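PDB 3NO3: glycerophosphodiester phosphodiesterase from Parabacteroides distasonis, which belongs to the glycerophosphodiester phosphodiesterase family and has a TIM-barrel fold with a magnesium ion bound by acidic side chains. Local coordinates for residues R112-A117 and N139-K144; S23-E28 and L76-K81; L162-L167 and P186-D191; S31-Y36 and L225-Q230. One frame throughout, in Å; residues are numbered along the deposited sequence. Where two conformers were deposited one is given.

In the fold
The four contacts lie outside the parallel strands of a TIM barrel: three pair helix ends or helices, while contact 2 ties the loop 76-81 to a helix start. Contacts 2 and 4 share helix 24-32, one at its start and the other at its end, with centres about 17 Å apart, and their segments interleave along the sequence. Contact 4 brings that first barrel helix against the last, 226-236, so the chain between its segments includes contacts 1 and 3. Those two follow one another and touch, through Met140 and Leu162, although their centres are about 22 Å apart. Contacts 2 and 3 lie on opposite sides of the chain's centre, about 36 Å between centres.

Contact 1 of 4, residues R112-A117 and N139-K144; sequences RNRDAA and NMDACK
Asn113 and Asn139 stack their side-chain amides where two outer helices of the TIM barrel, 110-126 and 140-149, pack together. The short helical segments 112-117 and 140-144 run at 40° to one another, with axes 8.0 Å apart at their closest. The amides approach from opposite directions with planes 17° apart, and Asn113 CG lies 3.2 Å from Asn139 OD1. This is stacking rather than pairing: the two ND2 groups are both donors, and each amide bonds elsewhere. Asn113 OD1 accepts from the backbone of His107 and its ND2 donates to Thr109 O, while Asn139 ND2 bonds Ser106 OG. Those bonds, with the cap made by Asn139 OD1, would hold both amides in place.

Arg114 follows, bringing its guanidinium to the side chain of Asp141 after a bend at chi3 (-96°). The planes of guanidinium and carboxylate are nearly perpendicular, and the salt bridge from Arg114 NH1 to Asp141 OD1 is long, 3.6 Å. A water in the guanidinium plane accepts from Arg114 NH1 and donates to Asp141 O, adding a second link. One turn after Asn113, the methyl of Ala117 rests 3.9 Å from Ala142 O, and both alanines also touch Leu104 of strand 99-104. On the facing helix, Asn139 serves as N-cap: its OD1 accepts from Ala142 N at 2.9 Å, in the carbonyl plane and on a lone pair.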
loop_
_atom_site.group_PDB
_atom_site.type_symbol
_atom_site.label_atom_id
_atom_site.label_comp_id
_atom_site.label_asym_id
_atom_site.label_seq_id
_atom_site.Cartn_x
_atom_site.Cartn_y
_atom_site.Cartn_z
ATOM N N ARG A 112 12.703 8.232 14.018
ATOM C CA ARG A 112 12.519 8.720 12.635
ATOM C C ARG A 112 11.298 8.129 11.961
ATOM O O ARG A 112 10.560 8.856 11.235
ATOM C CB ARG A 112 13.786 8.513 11.794
ATOM C CG ARG A 112 13.813 9.209 10.462
ATOM C CD ARG A 112 13.666 10.734 10.578
ATOM N NE ARG A 112 13.941 11.362 9.300
ATOM C CZ ARG A 112 13.783 12.654 9.084
ATOM N NH1 ARG A 112 13.407 13.468 10.075
ATOM N NH2 ARG A 112 14.064 13.134 7.898
ATOM N N ASN A 113 11.035 6.846 12.210
ATOM C CA ASN A 113 9.782 6.243 11.765
ATOM C C ASN A 113 8.571 6.938 12.334
ATOM O O ASN A 113 7.608 7.168 11.573
ATOM C CB ASN A 113 9.727 4.753 12.052
ATOM C CG ASN A 113 10.565 3.968 11.067
ATOM O OD1 ASN A 113 10.151 3.824 9.930
ATOM N ND2 ASN A 113 11.746 3.495 11.480
ATOM N N ARG A 114 8.621 7.320 13.618
ATOM C CA ARG A 114 7.514 8.090 14.209
ATOM C C ARG A 114 7.309 9.440 13.581
ATOM O O ARG A 114 6.155 9.853 13.312
ATOM C CB ARG A 114 7.675 8.264 15.705
ATOM C CG ARG A 114 7.468 6.956 16.419
ATOM C CD ARG A 114 7.303 7.128 17.949
ATOM N NE ARG A 114 8.579 6.923 18.619
ATOM C CZ ARG A 114 9.115 5.743 18.980
ATOM N NH1 ARG A 114 8.511 4.562 18.748
ATOM N NH2 ARG A 114 10.298 5.749 19.567
ATOM N N ASP A 115 8.423 10.133 13.344
ATOM C CA ASP A 115 8.376 11.411 12.644
ATOM C C ASP A 115 7.800 11.302 11.223
ATOM O O ASP A 115 6.951 12.110 10.868
ATOM C CB ASP A 115 9.718 12.094 12.608
ATOM C CG ASP A 115 10.213 12.535 13.991
ATOM O OD1 ASP A 115 9.440 12.813 14.914
ATOM O OD2 ASP A 115 11.434 12.582 14.128
ATOM N N ALA A 116 8.180 10.275 10.473
ATOM C CA ALA A 116 7.677 10.075 9.114
ATOM C C ALA A 116 6.175 9.754 9.140
ATOM O O ALA A 116 5.394 10.269 8.307
ATOM C CB ALA A 116 8.487 8.978 8.396
ATOM N N ALA A 117 5.747 8.971 10.139
ATOM C CA ALA A 117 4.332 8.664 10.297
ATOM C C ALA A 117 3.493 9.899 10.706
ATOM O O ALA A 117 2.434 10.125 10.134
ATOM C CB ALA A 117 4.132 7.520 11.264
ATOM N N ASN A 139 7.530 -1.566 9.083
ATOM C CA ASN A 139 8.124 -1.071 10.304
ATOM C C ASN A 139 7.127 -0.971 11.425
ATOM O O ASN A 139 6.125 -0.234 11.318
ATOM C CB ASN A 139 8.738 0.329 10.071
ATOM C CG ASN A 139 9.570 0.775 11.249
ATOM O OD1 ASN A 139 9.054 1.390 12.198
ATOM N ND2 ASN A 139 10.863 0.413 11.233
HETATM N N MSE A 140 7.428 -1.616 12.531
HETATM C CA MSE A 140 6.495 -1.657 13.653
HETATM C C MSE A 140 6.343 -0.320 14.354
HETATM O O MSE A 140 5.245 0.014 14.772
HETATM C CB MSE A 140 6.944 -2.713 14.666
HETATM C CG MSE A 140 6.024 -2.873 15.882
HETATM SE SE MSE A 140 4.132 -3.149 15.473
HETATM C CE MSE A 140 4.298 -4.999 14.964
ATOM N N ASP A 141 7.428 0.449 14.444
ATOM C CA ASP A 141 7.356 1.804 15.059
ATOM C C ASP A 141 6.473 2.746 14.239
ATOM O O ASP A 141 5.665 3.493 14.824
ATOM C CB ASP A 141 8.767 2.369 15.309
ATOM C CG ASP A 141 9.612 1.446 16.196
ATOM O OD1 ASP A 141 9.228 1.305 17.368
ATOM O OD2 ASP A 141 10.599 0.861 15.722
ATOM N N ALA A 142 6.548 2.655 12.902
ATOM C CA ALA A 142 5.661 3.423 12.036
ATOM C C ALA A 142 4.187 3.034 12.243
ATOM O O ALA A 142 3.362 3.892 12.400
ATOM C CB ALA A 142 6.037 3.240 10.545
ATOM N N CYS A 143 3.900 1.737 12.191
ATOM C CA CYS A 143 2.537 1.205 12.390
ATOM C C CYS A 143 1.953 1.655 13.731
ATOM O O CYS A 143 0.841 2.106 13.780
ATOM C CB CYS A 143 2.546 -0.314 12.347
ATOM S SG CYS A 143 2.937 -1.048 10.709
ATOM N N LYS A 144 2.729 1.546 14.803
ATOM C CA LYS A 144 2.221 1.927 16.130
ATOM C C LYS A 144 1.862 3.419 16.201
ATOM O O LYS A 144 0.826 3.804 16.794
ATOM C CB LYS A 144 3.242 1.557 17.225
ATOM C CG LYS A 144 3.308 0.052 17.596
ATOM C CD LYS A 144 4.470 -0.180 18.609
ATOM C CE LYS A 144 4.394 -1.496 19.287
ATOM N NZ LYS A 144 5.612 -1.649 20.151
HETATM O O HOH W 1 5.902 4.118 17.438
#

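Contact 2 of 4, residues S23-E28 and L76-K81; sequences SIRSLE and LSNGEK
The carboxylate of Glu80 faces the start of helix 24-32 and takes one backbone N-H on each oxygen. Glu80 OE1 receives Ile24 N on its syn lone pair at 2.9 Å, and Arg25 N donates to OE2 of Glu80 at 3.1 Å, also from the syn side but 16° out of plane. Both bonds are fairly straight. The Glu80 chain is extended beyond CG (chi2 -178°), which carries the carboxylate across to the helix; it crosses the Ile24 side chain at about a right angle.

The helix start is itself a capping box: Ser23 OG accepts from Ser26 N, and Ser26 OG accepts from Ser23 N. Each hydroxyl has a further partner, Ala20 O for Ser23 and Arg11 O for Ser26. Through its bonds to Ile24 N and Arg25 N, Glu80 adds an acidic group to the first turn, where the helix dipole would be expected to favour its negative charge. Asn78 organises the loop side. Its OD1 accepts from Glu80 N in an Asx turn, while its ND2 donates to Glu80 OE2 from above the carboxylate plane, so that OE2 is gripped by two donors. The same ND2 also bonds Gly18 O. Beside this polar network, Leu76 CD1 packs 3.7 Å from Ser23 CB.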
loop_
_atom_site.group_PDB
_atom_site.type_symbol
_atom_site.label_atom_id
_atom_site.label_comp_id
_atom_site.label_asym_id
_atom_site.label_seq_id
_atom_site.Cartn_x
_atom_site.Cartn_y
_atom_site.Cartn_z
ATOM N N SER A 23 3.748 6.158 -9.940
ATOM C CA SER A 23 3.670 7.345 -10.801
ATOM C C SER A 23 2.246 7.916 -10.796
ATOM O O SER A 23 1.287 7.270 -10.353
ATOM C CB SER A 23 4.085 6.968 -12.235
ATOM O OG SER A 23 3.169 6.103 -12.866
ATOM N N ILE A 24 2.123 9.127 -11.311
ATOM C CA ILE A 24 0.834 9.761 -11.540
ATOM C C ILE A 24 0.027 8.898 -12.528
ATOM O O ILE A 24 -1.144 8.567 -12.266
ATOM C CB ILE A 24 1.013 11.181 -12.059
ATOM C CG1 ILE A 24 1.680 12.065 -10.971
ATOM C CG2 ILE A 24 -0.345 11.712 -12.665
ATOM C CD1 ILE A 24 0.888 12.276 -9.669
ATOM N N ARG A 25 0.690 8.419 -13.593
ATOM C CA ARG A 25 0.047 7.583 -14.590
ATOM C C ARG A 25 -0.476 6.284 -13.976
ATOM O O ARG A 25 -1.569 5.881 -14.285
ATOM C CB ARG A 25 1.026 7.313 -15.738
ATOM C CG ARG A 25 0.578 6.400 -16.850
ATOM C CD ARG A 25 -0.503 6.899 -17.758
ATOM N NE ARG A 25 -0.390 6.252 -19.085
ATOM C CZ ARG A 25 -1.262 6.365 -20.090
ATOM N NH1 ARG A 25 -1.009 5.744 -21.243
ATOM N NH2 ARG A 25 -2.383 7.075 -19.971
ATOM N N SER A 26 0.300 5.646 -13.090
ATOM C CA SER A 26 -0.137 4.360 -12.498
ATOM C C SER A 26 -1.336 4.508 -11.553
ATOM O O SER A 26 -2.222 3.651 -11.539
ATOM C CB SER A 26 1.026 3.576 -11.865
ATOM O OG SER A 26 1.485 4.100 -10.599
ATOM N N LEU A 27 -1.358 5.615 -10.817
ATOM C CA LEU A 27 -2.478 5.985 -9.976
ATOM C C LEU A 27 -3.728 6.225 -10.858
ATOM O O LEU A 27 -4.805 5.718 -10.540
ATOM C CB LEU A 27 -2.144 7.243 -9.180
ATOM C CG LEU A 27 -3.264 7.891 -8.368
ATOM C CD1 LEU A 27 -3.780 6.961 -7.312
ATOM C CD2 LEU A 27 -2.747 9.188 -7.808
ATOM N N GLU A 28 -3.559 6.986 -11.938
ATOM C CA GLU A 28 -4.667 7.270 -12.871
ATOM C C GLU A 28 -5.204 6.005 -13.516
ATOM O O GLU A 28 -6.427 5.805 -13.600
ATOM C CB GLU A 28 -4.226 8.239 -13.969
ATOM C CG GLU A 28 -3.909 9.682 -13.510
ATOM C CD GLU A 28 -3.301 10.566 -14.618
ATOM O OE1 GLU A 28 -2.765 10.033 -15.624
ATOM O OE2 GLU A 28 -3.368 11.822 -14.490
ATOM N N LEU A 76 11.272 9.159 -13.503
ATOM C CA LEU A 76 10.783 7.809 -13.421
ATOM C C LEU A 76 10.988 7.133 -14.767
ATOM O O LEU A 76 11.374 7.792 -15.720
ATOM C CB LEU A 76 9.291 7.760 -13.037
ATOM C CG LEU A 76 8.886 8.507 -11.752
ATOM C CD1 LEU A 76 7.467 8.144 -11.357
ATOM C CD2 LEU A 76 9.912 8.226 -10.607
ATOM N N SER A 77 10.694 5.831 -14.815
ATOM C CA SER A 77 10.851 5.018 -16.037
ATOM C C SER A 77 10.048 5.496 -17.232
ATOM O O SER A 77 10.434 5.186 -18.378
ATOM C CB SER A 77 10.555 3.534 -15.744
ATOM O OG SER A 77 9.195 3.280 -15.446
ATOM N N ASN A 78 8.971 6.261 -16.995
ATOM C CA ASN A 78 8.165 6.883 -18.073
ATOM C C ASN A 78 8.446 8.370 -18.278
ATOM O O ASN A 78 7.678 9.045 -18.955
ATOM C CB ASN A 78 6.647 6.649 -17.844
ATOM C CG ASN A 78 6.098 7.429 -16.633
ATOM O OD1 ASN A 78 6.880 7.953 -15.813
ATOM N ND2 ASN A 78 4.763 7.503 -16.509
ATOM N N GLY A 79 9.545 8.876 -17.721
ATOM C CA GLY A 79 9.902 10.301 -17.862
ATOM C C GLY A 79 9.252 11.270 -16.882
ATOM O O GLY A 79 9.625 12.433 -16.859
ATOM N N GLU A 80 8.295 10.845 -16.057
ATOM C CA GLU A 80 7.753 11.751 -15.014
ATOM C C GLU A 80 8.825 12.148 -14.016
ATOM O O GLU A 80 9.724 11.359 -13.763
ATOM C CB GLU A 80 6.646 11.058 -14.193
ATOM C CG GLU A 80 5.339 10.852 -14.893
ATOM C CD GLU A 80 4.293 10.198 -13.950
ATOM O OE1 GLU A 80 4.340 10.456 -12.699
ATOM O OE2 GLU A 80 3.458 9.422 -14.507
ATOM N N LYS A 81 8.692 13.320 -13.400
ATOM C CA LYS A 81 9.542 13.696 -12.286
ATOM C C LYS A 81 9.131 12.906 -11.042
ATOM O O LYS A 81 7.967 12.510 -10.892
ATOM C CB LYS A 81 9.501 15.228 -12.016
ATOM C CG LYS A 81 10.443 16.093 -12.911
ATOM C CD LYS A 81 10.343 17.632 -12.551
#

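Contact 3 of 4, residues L162-L167 and P186-D191; sequences LSPMEL and PDWVKD
Two helix starts in the outer layer of the barrel, those of helices 164-169 and 188-194, meet through a proline-tryptophan CH-pi contact. Pro164 CD sits over the five-membered ring of Trp188, 3.5 Å from its centroid and only 12° off the ring normal. Ser163 CA covers the six-membered ring on the same face, 4.1 Å from that centroid, and Leu162 O lies over this face too, 3.9 Å from Trp188 CH2. The backbone from Leu162 to Pro164 therefore runs along the length of the indole. With Trp188 CG beside its own backbone N (chi1 -77°), the ring extends from its helix to meet that backbone; it also stacks with the ring of His185.

Further along, Pro164 CG packs 3.9 Å from Asp191 CB. A water accepts from Met165 N and donates to Asp191 OD2, bridging the carboxylate to the first turn of the other helix. Ser163 also caps that helix: its OG accepts from Glu166 N at 3.1 Å, and Glu166 OE1 accepts from Ser163 N at 2.9 Å, using the anti lone pair. This reciprocal pair of bonds defines a capping box, with proline at the first helical position.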
loop_
_atom_site.group_PDB
_atom_site.type_symbol
_atom_site.label_atom_id
_atom_site.label_comp_id
_atom_site.label_asym_id
_atom_site.label_seq_id
_atom_site.Cartn_x
_atom_site.Cartn_y
_atom_site.Cartn_z
ATOM N N LEU A 162 3.735 -11.935 12.922
ATOM C CA LEU A 162 2.798 -11.821 14.032
ATOM C C LEU A 162 1.459 -12.415 13.621
ATOM O O LEU A 162 1.002 -12.183 12.494
ATOM C CB LEU A 162 2.682 -10.343 14.451
ATOM C CG LEU A 162 3.915 -9.762 15.186
ATOM C CD1 LEU A 162 3.640 -8.335 15.566
ATOM C CD2 LEU A 162 4.302 -10.589 16.451
ATOM N N SER A 163 0.839 -13.186 14.524
ATOM C CA SER A 163 -0.448 -13.821 14.269
ATOM C C SER A 163 -1.528 -12.747 14.286
ATOM O O SER A 163 -1.300 -11.649 14.817
ATOM C CB SER A 163 -0.752 -14.844 15.348
ATOM O OG SER A 163 -1.034 -14.185 16.582
ATOM N N PRO A 164 -2.707 -13.040 13.702
ATOM C CA PRO A 164 -3.788 -12.032 13.778
ATOM C C PRO A 164 -4.152 -11.618 15.209
ATOM O O PRO A 164 -4.349 -10.429 15.463
ATOM C CB PRO A 164 -4.948 -12.741 13.095
ATOM C CG PRO A 164 -4.275 -13.590 12.082
ATOM C CD PRO A 164 -3.082 -14.151 12.805
HETATM N N MSE A 165 -4.183 -12.578 16.121
HETATM C CA MSE A 165 -4.429 -12.288 17.515
HETATM C C MSE A 165 -3.424 -11.293 18.054
HETATM O O MSE A 165 -3.826 -10.315 18.694
HETATM C CB MSE A 165 -4.398 -13.579 18.328
HETATM C CG MSE A 165 -4.529 -13.420 19.840
HETATM SE SE MSE A 165 -6.163 -12.466 20.389
HETATM C CE MSE A 165 -7.349 -13.720 19.496
ATOM N N GLU A 166 -2.140 -11.512 17.767
ATOM C CA GLU A 166 -1.075 -10.620 18.222
ATOM C C GLU A 166 -1.245 -9.225 17.609
ATOM O O GLU A 166 -1.126 -8.210 18.300
ATOM C CB GLU A 166 0.318 -11.204 17.882
ATOM C CG GLU A 166 0.713 -12.416 18.756
ATOM C CD GLU A 166 1.993 -13.085 18.288
ATOM O OE1 GLU A 166 2.131 -13.334 17.069
ATOM O OE2 GLU A 166 2.868 -13.342 19.143
ATOM N N LEU A 167 -1.574 -9.191 16.328
ATOM C CA LEU A 167 -1.835 -7.916 15.664
ATOM C C LEU A 167 -3.046 -7.164 16.237
ATOM O O LEU A 167 -2.971 -5.937 16.480
ATOM C CB LEU A 167 -1.996 -8.136 14.164
ATOM C CG LEU A 167 -0.778 -8.528 13.316
ATOM C CD1 LEU A 167 -1.203 -8.780 11.837
ATOM C CD2 LEU A 167 0.287 -7.420 13.386
ATOM N N PRO A 186 -2.051 -21.450 7.114
ATOM C CA PRO A 186 -3.316 -21.436 6.351
ATOM C C PRO A 186 -4.582 -21.061 7.135
ATOM O O PRO A 186 -5.579 -20.790 6.482
ATOM C CB PRO A 186 -3.422 -22.873 5.776
ATOM C CG PRO A 186 -2.596 -23.709 6.720
ATOM C CD PRO A 186 -1.494 -22.818 7.225
ATOM N N ASP A 187 -4.533 -21.030 8.477
ATOM C CA ASP A 187 -5.661 -20.572 9.311
ATOM C C ASP A 187 -5.673 -19.086 9.627
ATOM O O ASP A 187 -6.655 -18.609 10.190
ATOM C CB ASP A 187 -5.736 -21.341 10.645
ATOM C CG ASP A 187 -6.158 -22.810 10.466
ATOM O OD1 ASP A 187 -6.394 -23.294 9.313
ATOM O OD2 ASP A 187 -6.270 -23.472 11.522
ATOM N N TRP A 188 -4.610 -18.347 9.300
ATOM C CA TRP A 188 -4.589 -16.921 9.632
ATOM C C TRP A 188 -5.669 -16.086 8.915
ATOM O O TRP A 188 -6.176 -15.124 9.501
ATOM C CB TRP A 188 -3.183 -16.354 9.448
ATOM C CG TRP A 188 -2.218 -16.700 10.537
ATOM C CD1 TRP A 188 -2.467 -17.386 11.713
ATOM C CD2 TRP A 188 -0.859 -16.285 10.606
ATOM N NE1 TRP A 188 -1.336 -17.440 12.475
ATOM C CE2 TRP A 188 -0.330 -16.770 11.825
ATOM C CE3 TRP A 188 -0.024 -15.564 9.749
ATOM C CZ2 TRP A 188 0.999 -16.559 12.205
ATOM C CZ3 TRP A 188 1.307 -15.342 10.134
ATOM C CH2 TRP A 188 1.798 -15.831 11.366
ATOM N N VAL A 189 -6.049 -16.438 7.688
ATOM C CA VAL A 189 -7.102 -15.661 7.011
ATOM C C VAL A 189 -8.456 -15.762 7.745
ATOM O O VAL A 189 -9.087 -14.743 8.032
ATOM C CB VAL A 189 -7.183 -16.031 5.495
ATOM C CG1 VAL A 189 -8.377 -15.379 4.818
ATOM C CG2 VAL A 189 -5.908 -15.555 4.830
ATOM N N LYS A 190 -8.829 -16.985 8.120
ATOM C CA LYS A 190 -10.018 -17.252 8.930
ATOM C C LYS A 190 -9.942 -16.514 10.270
ATOM O O LYS A 190 -10.921 -15.875 10.672
ATOM C CB LYS A 190 -10.180 -18.769 9.139
ATOM C CG LYS A 190 -11.325 -19.185 10.092
ATOM C CD LYS A 190 -11.530 -20.737 10.148
ATOM C CE LYS A 190 -10.688 -21.433 11.254
ATOM N N ASP A 191 -8.801 -16.589 10.960
ATOM C CA ASP A 191 -8.632 -15.859 12.230
ATOM C C ASP A 191 -8.889 -14.360 12.047
ATOM O O ASP A 191 -9.520 -13.771 12.920
ATOM C CB ASP A 191 -7.232 -16.002 12.843
ATOM C CG ASP A 191 -6.896 -17.409 13.329
ATOM O OD1 ASP A 191 -7.754 -18.314 13.422
ATOM O OD2 ASP A 191 -5.693 -17.561 13.633
HETATM O O HOH W 2 -4.365 -15.573 15.492
#

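Contact 4 of 4, residues S31-Y36 and L225-Q230; sequences SEIGAY and LPEETQ
Ile33 supplies the apolar part of this contact, laying its side chain against the first turn of helix 226-236. Its CD1 reaches Pro226 CG at 3.8 Å, and Glu227 CG approaches the same Ile33 CD1 at 3.8 Å, while the carboxylate of Glu227 merely lies alongside Ile33 CG2. With CG1 set between the backbone N and the carbonyl carbon (chi1 71°), the ethyl arm of Ile33 carries CD1 to Pro226 and to Gln230 OE1. Tyr13 closes round the same group: it touches Ile33 and Pro226, and its hydroxyl bonds Glu227 OE1.

The direct polar link is one hydrogen bond, from Gln230 NE2 to Ile33 O at 2.9 Å. The donor stands above the carbonyl plane, 46° out of it, and the angle at hydrogen is 151°. A side chain extended beyond CG lets Gln230 span the distance between the two backbones.

A water supplies the indirect link, accepting from Gln230 NE2 and donating to Gly34 O. Gln230 NE2 therefore serves two acceptors next to a helix end. Gly34, at positive phi, leaves helix 24-32 through a Schellman motif, and the chain then enters strand 37-44, a helix-to-strand connection of the TIM barrel packed here against its final helix.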
loop_
_atom_site.group_PDB
_atom_site.type_symbol
_atom_site.label_atom_id
_atom_site.label_comp_id
_atom_site.label_asym_id
_atom_site.label_seq_id
_atom_site.Cartn_x
_atom_site.Cartn_y
_atom_site.Cartn_z
ATOM N N SER A 31 -7.302 3.841 -11.092
ATOM C CA SER A 31 -8.650 4.447 -11.100
ATOM C C SER A 31 -9.420 4.118 -12.363
ATOM O O SER A 31 -10.591 3.735 -12.263
ATOM C CB SER A 31 -8.563 5.968 -10.911
ATOM O OG SER A 31 -9.844 6.578 -11.061
ATOM N N GLU A 32 -8.781 4.249 -13.528
ATOM C CA GLU A 32 -9.430 3.993 -14.829
ATOM C C GLU A 32 -9.981 2.560 -14.950
ATOM O O GLU A 32 -11.094 2.354 -15.474
ATOM C CB GLU A 32 -8.499 4.374 -15.996
ATOM C CG GLU A 32 -9.203 4.425 -17.396
ATOM C CD GLU A 32 -8.319 4.988 -18.550
ATOM O OE1 GLU A 32 -7.090 4.881 -18.414
ATOM O OE2 GLU A 32 -8.866 5.496 -19.608
ATOM N N ILE A 33 -9.238 1.574 -14.448
ATOM C CA ILE A 33 -9.741 0.179 -14.416
ATOM C C ILE A 33 -10.742 -0.148 -13.290
ATOM O O ILE A 33 -11.215 -1.268 -13.213
ATOM C CB ILE A 33 -8.598 -0.875 -14.491
ATOM C CG1 ILE A 33 -7.775 -0.922 -13.226
ATOM C CG2 ILE A 33 -7.701 -0.623 -15.771
ATOM C CD1 ILE A 33 -6.820 -2.088 -13.172
ATOM N N GLY A 34 -10.996 0.785 -12.378
ATOM C CA GLY A 34 -11.876 0.548 -11.251
ATOM C C GLY A 34 -11.345 -0.402 -10.197
ATOM O O GLY A 34 -12.107 -1.131 -9.585
ATOM N N ALA A 35 -10.035 -0.419 -9.982
ATOM C CA ALA A 35 -9.474 -1.226 -8.892
ATOM C C ALA A 35 -9.983 -0.646 -7.570
ATOM O O ALA A 35 -10.242 0.567 -7.506
ATOM C CB ALA A 35 -7.937 -1.230 -8.965
ATOM N N TYR A 36 -10.164 -1.505 -6.559
ATOM C CA TYR A 36 -10.507 -1.058 -5.215
ATOM C C TYR A 36 -9.508 -0.030 -4.682
ATOM O O TYR A 36 -9.888 1.031 -4.165
ATOM C CB TYR A 36 -10.577 -2.240 -4.219
ATOM C CG TYR A 36 -10.809 -1.776 -2.783
ATOM C CD1 TYR A 36 -12.081 -1.402 -2.365
ATOM C CD2 TYR A 36 -9.753 -1.661 -1.870
ATOM C CE1 TYR A 36 -12.308 -0.946 -1.076
ATOM C CE2 TYR A 36 -9.977 -1.183 -0.576
ATOM C CZ TYR A 36 -11.243 -0.848 -0.195
ATOM O OH TYR A 36 -11.474 -0.370 1.071
ATOM N N LEU A 225 -0.700 -7.421 -11.765
ATOM C CA LEU A 225 -1.592 -7.717 -12.912
ATOM C C LEU A 225 -3.054 -7.561 -12.473
ATOM O O LEU A 225 -3.797 -8.537 -12.456
ATOM C CB LEU A 225 -1.311 -9.139 -13.447
ATOM C CG LEU A 225 0.101 -9.394 -14.027
ATOM C CD1 LEU A 225 0.328 -10.903 -14.377
ATOM C CD2 LEU A 225 0.356 -8.572 -15.271
ATOM N N PRO A 226 -3.466 -6.317 -12.104
ATOM C CA PRO A 226 -4.806 -6.118 -11.505
ATOM C C PRO A 226 -5.996 -6.509 -12.420
ATOM O O PRO A 226 -6.997 -7.029 -11.915
ATOM C CB PRO A 226 -4.832 -4.619 -11.174
ATOM C CG PRO A 226 -3.798 -4.012 -12.022
ATOM C CD PRO A 226 -2.722 -5.051 -12.142
ATOM N N GLU A 227 -5.889 -6.261 -13.712
ATOM C CA GLU A 227 -6.946 -6.651 -14.657
ATOM C C GLU A 227 -7.151 -8.178 -14.750
ATOM O O GLU A 227 -8.313 -8.613 -14.892
ATOM C CB GLU A 227 -6.721 -6.059 -16.055
ATOM C CG GLU A 227 -6.776 -4.543 -16.106
ATOM C CD GLU A 227 -6.970 -3.986 -17.512
ATOM O OE1 GLU A 227 -5.971 -3.707 -18.204
ATOM O OE2 GLU A 227 -8.129 -3.768 -17.902
ATOM N N GLU A 228 -6.074 -8.974 -14.641
ATOM C CA GLU A 228 -6.247 -10.442 -14.584
ATOM C C GLU A 228 -7.045 -10.833 -13.334
ATOM O O GLU A 228 -7.959 -11.664 -13.419
ATOM C CB GLU A 228 -4.906 -11.193 -14.659
ATOM C CG GLU A 228 -4.939 -12.755 -14.394
ATOM C CD GLU A 228 -5.493 -13.612 -15.523
ATOM O OE1 GLU A 228 -6.646 -14.102 -15.414
ATOM O OE2 GLU A 228 -4.754 -13.851 -16.494
ATOM N N THR A 229 -6.735 -10.245 -12.175
ATOM C CA THR A 229 -7.505 -10.545 -10.956
ATOM C C THR A 229 -8.987 -10.168 -11.071
ATOM O O THR A 229 -9.880 -10.933 -10.630
ATOM C CB THR A 229 -6.916 -9.849 -9.705
ATOM O OG1 THR A 229 -5.495 -9.965 -9.740
ATOM C CG2 THR A 229 -7.436 -10.496 -8.414
ATOM N N GLN A 230 -9.261 -9.016 -11.683
ATOM C CA GLN A 230 -10.639 -8.586 -11.938
ATOM C C GLN A 230 -11.388 -9.557 -12.853
ATOM O O GLN A 230 -12.559 -9.875 -12.598
ATOM C CB GLN A 230 -10.674 -7.176 -12.553
ATOM C CG GLN A 230 -10.267 -6.008 -11.582
ATOM C CD GLN A 230 -10.107 -4.677 -12.293
ATOM O OE1 GLN A 230 -9.585 -4.618 -13.416
ATOM N NE2 GLN A 230 -10.564 -3.607 -11.658
HETATM O O HOH W 3 -12.096 -4.098 -9.223
#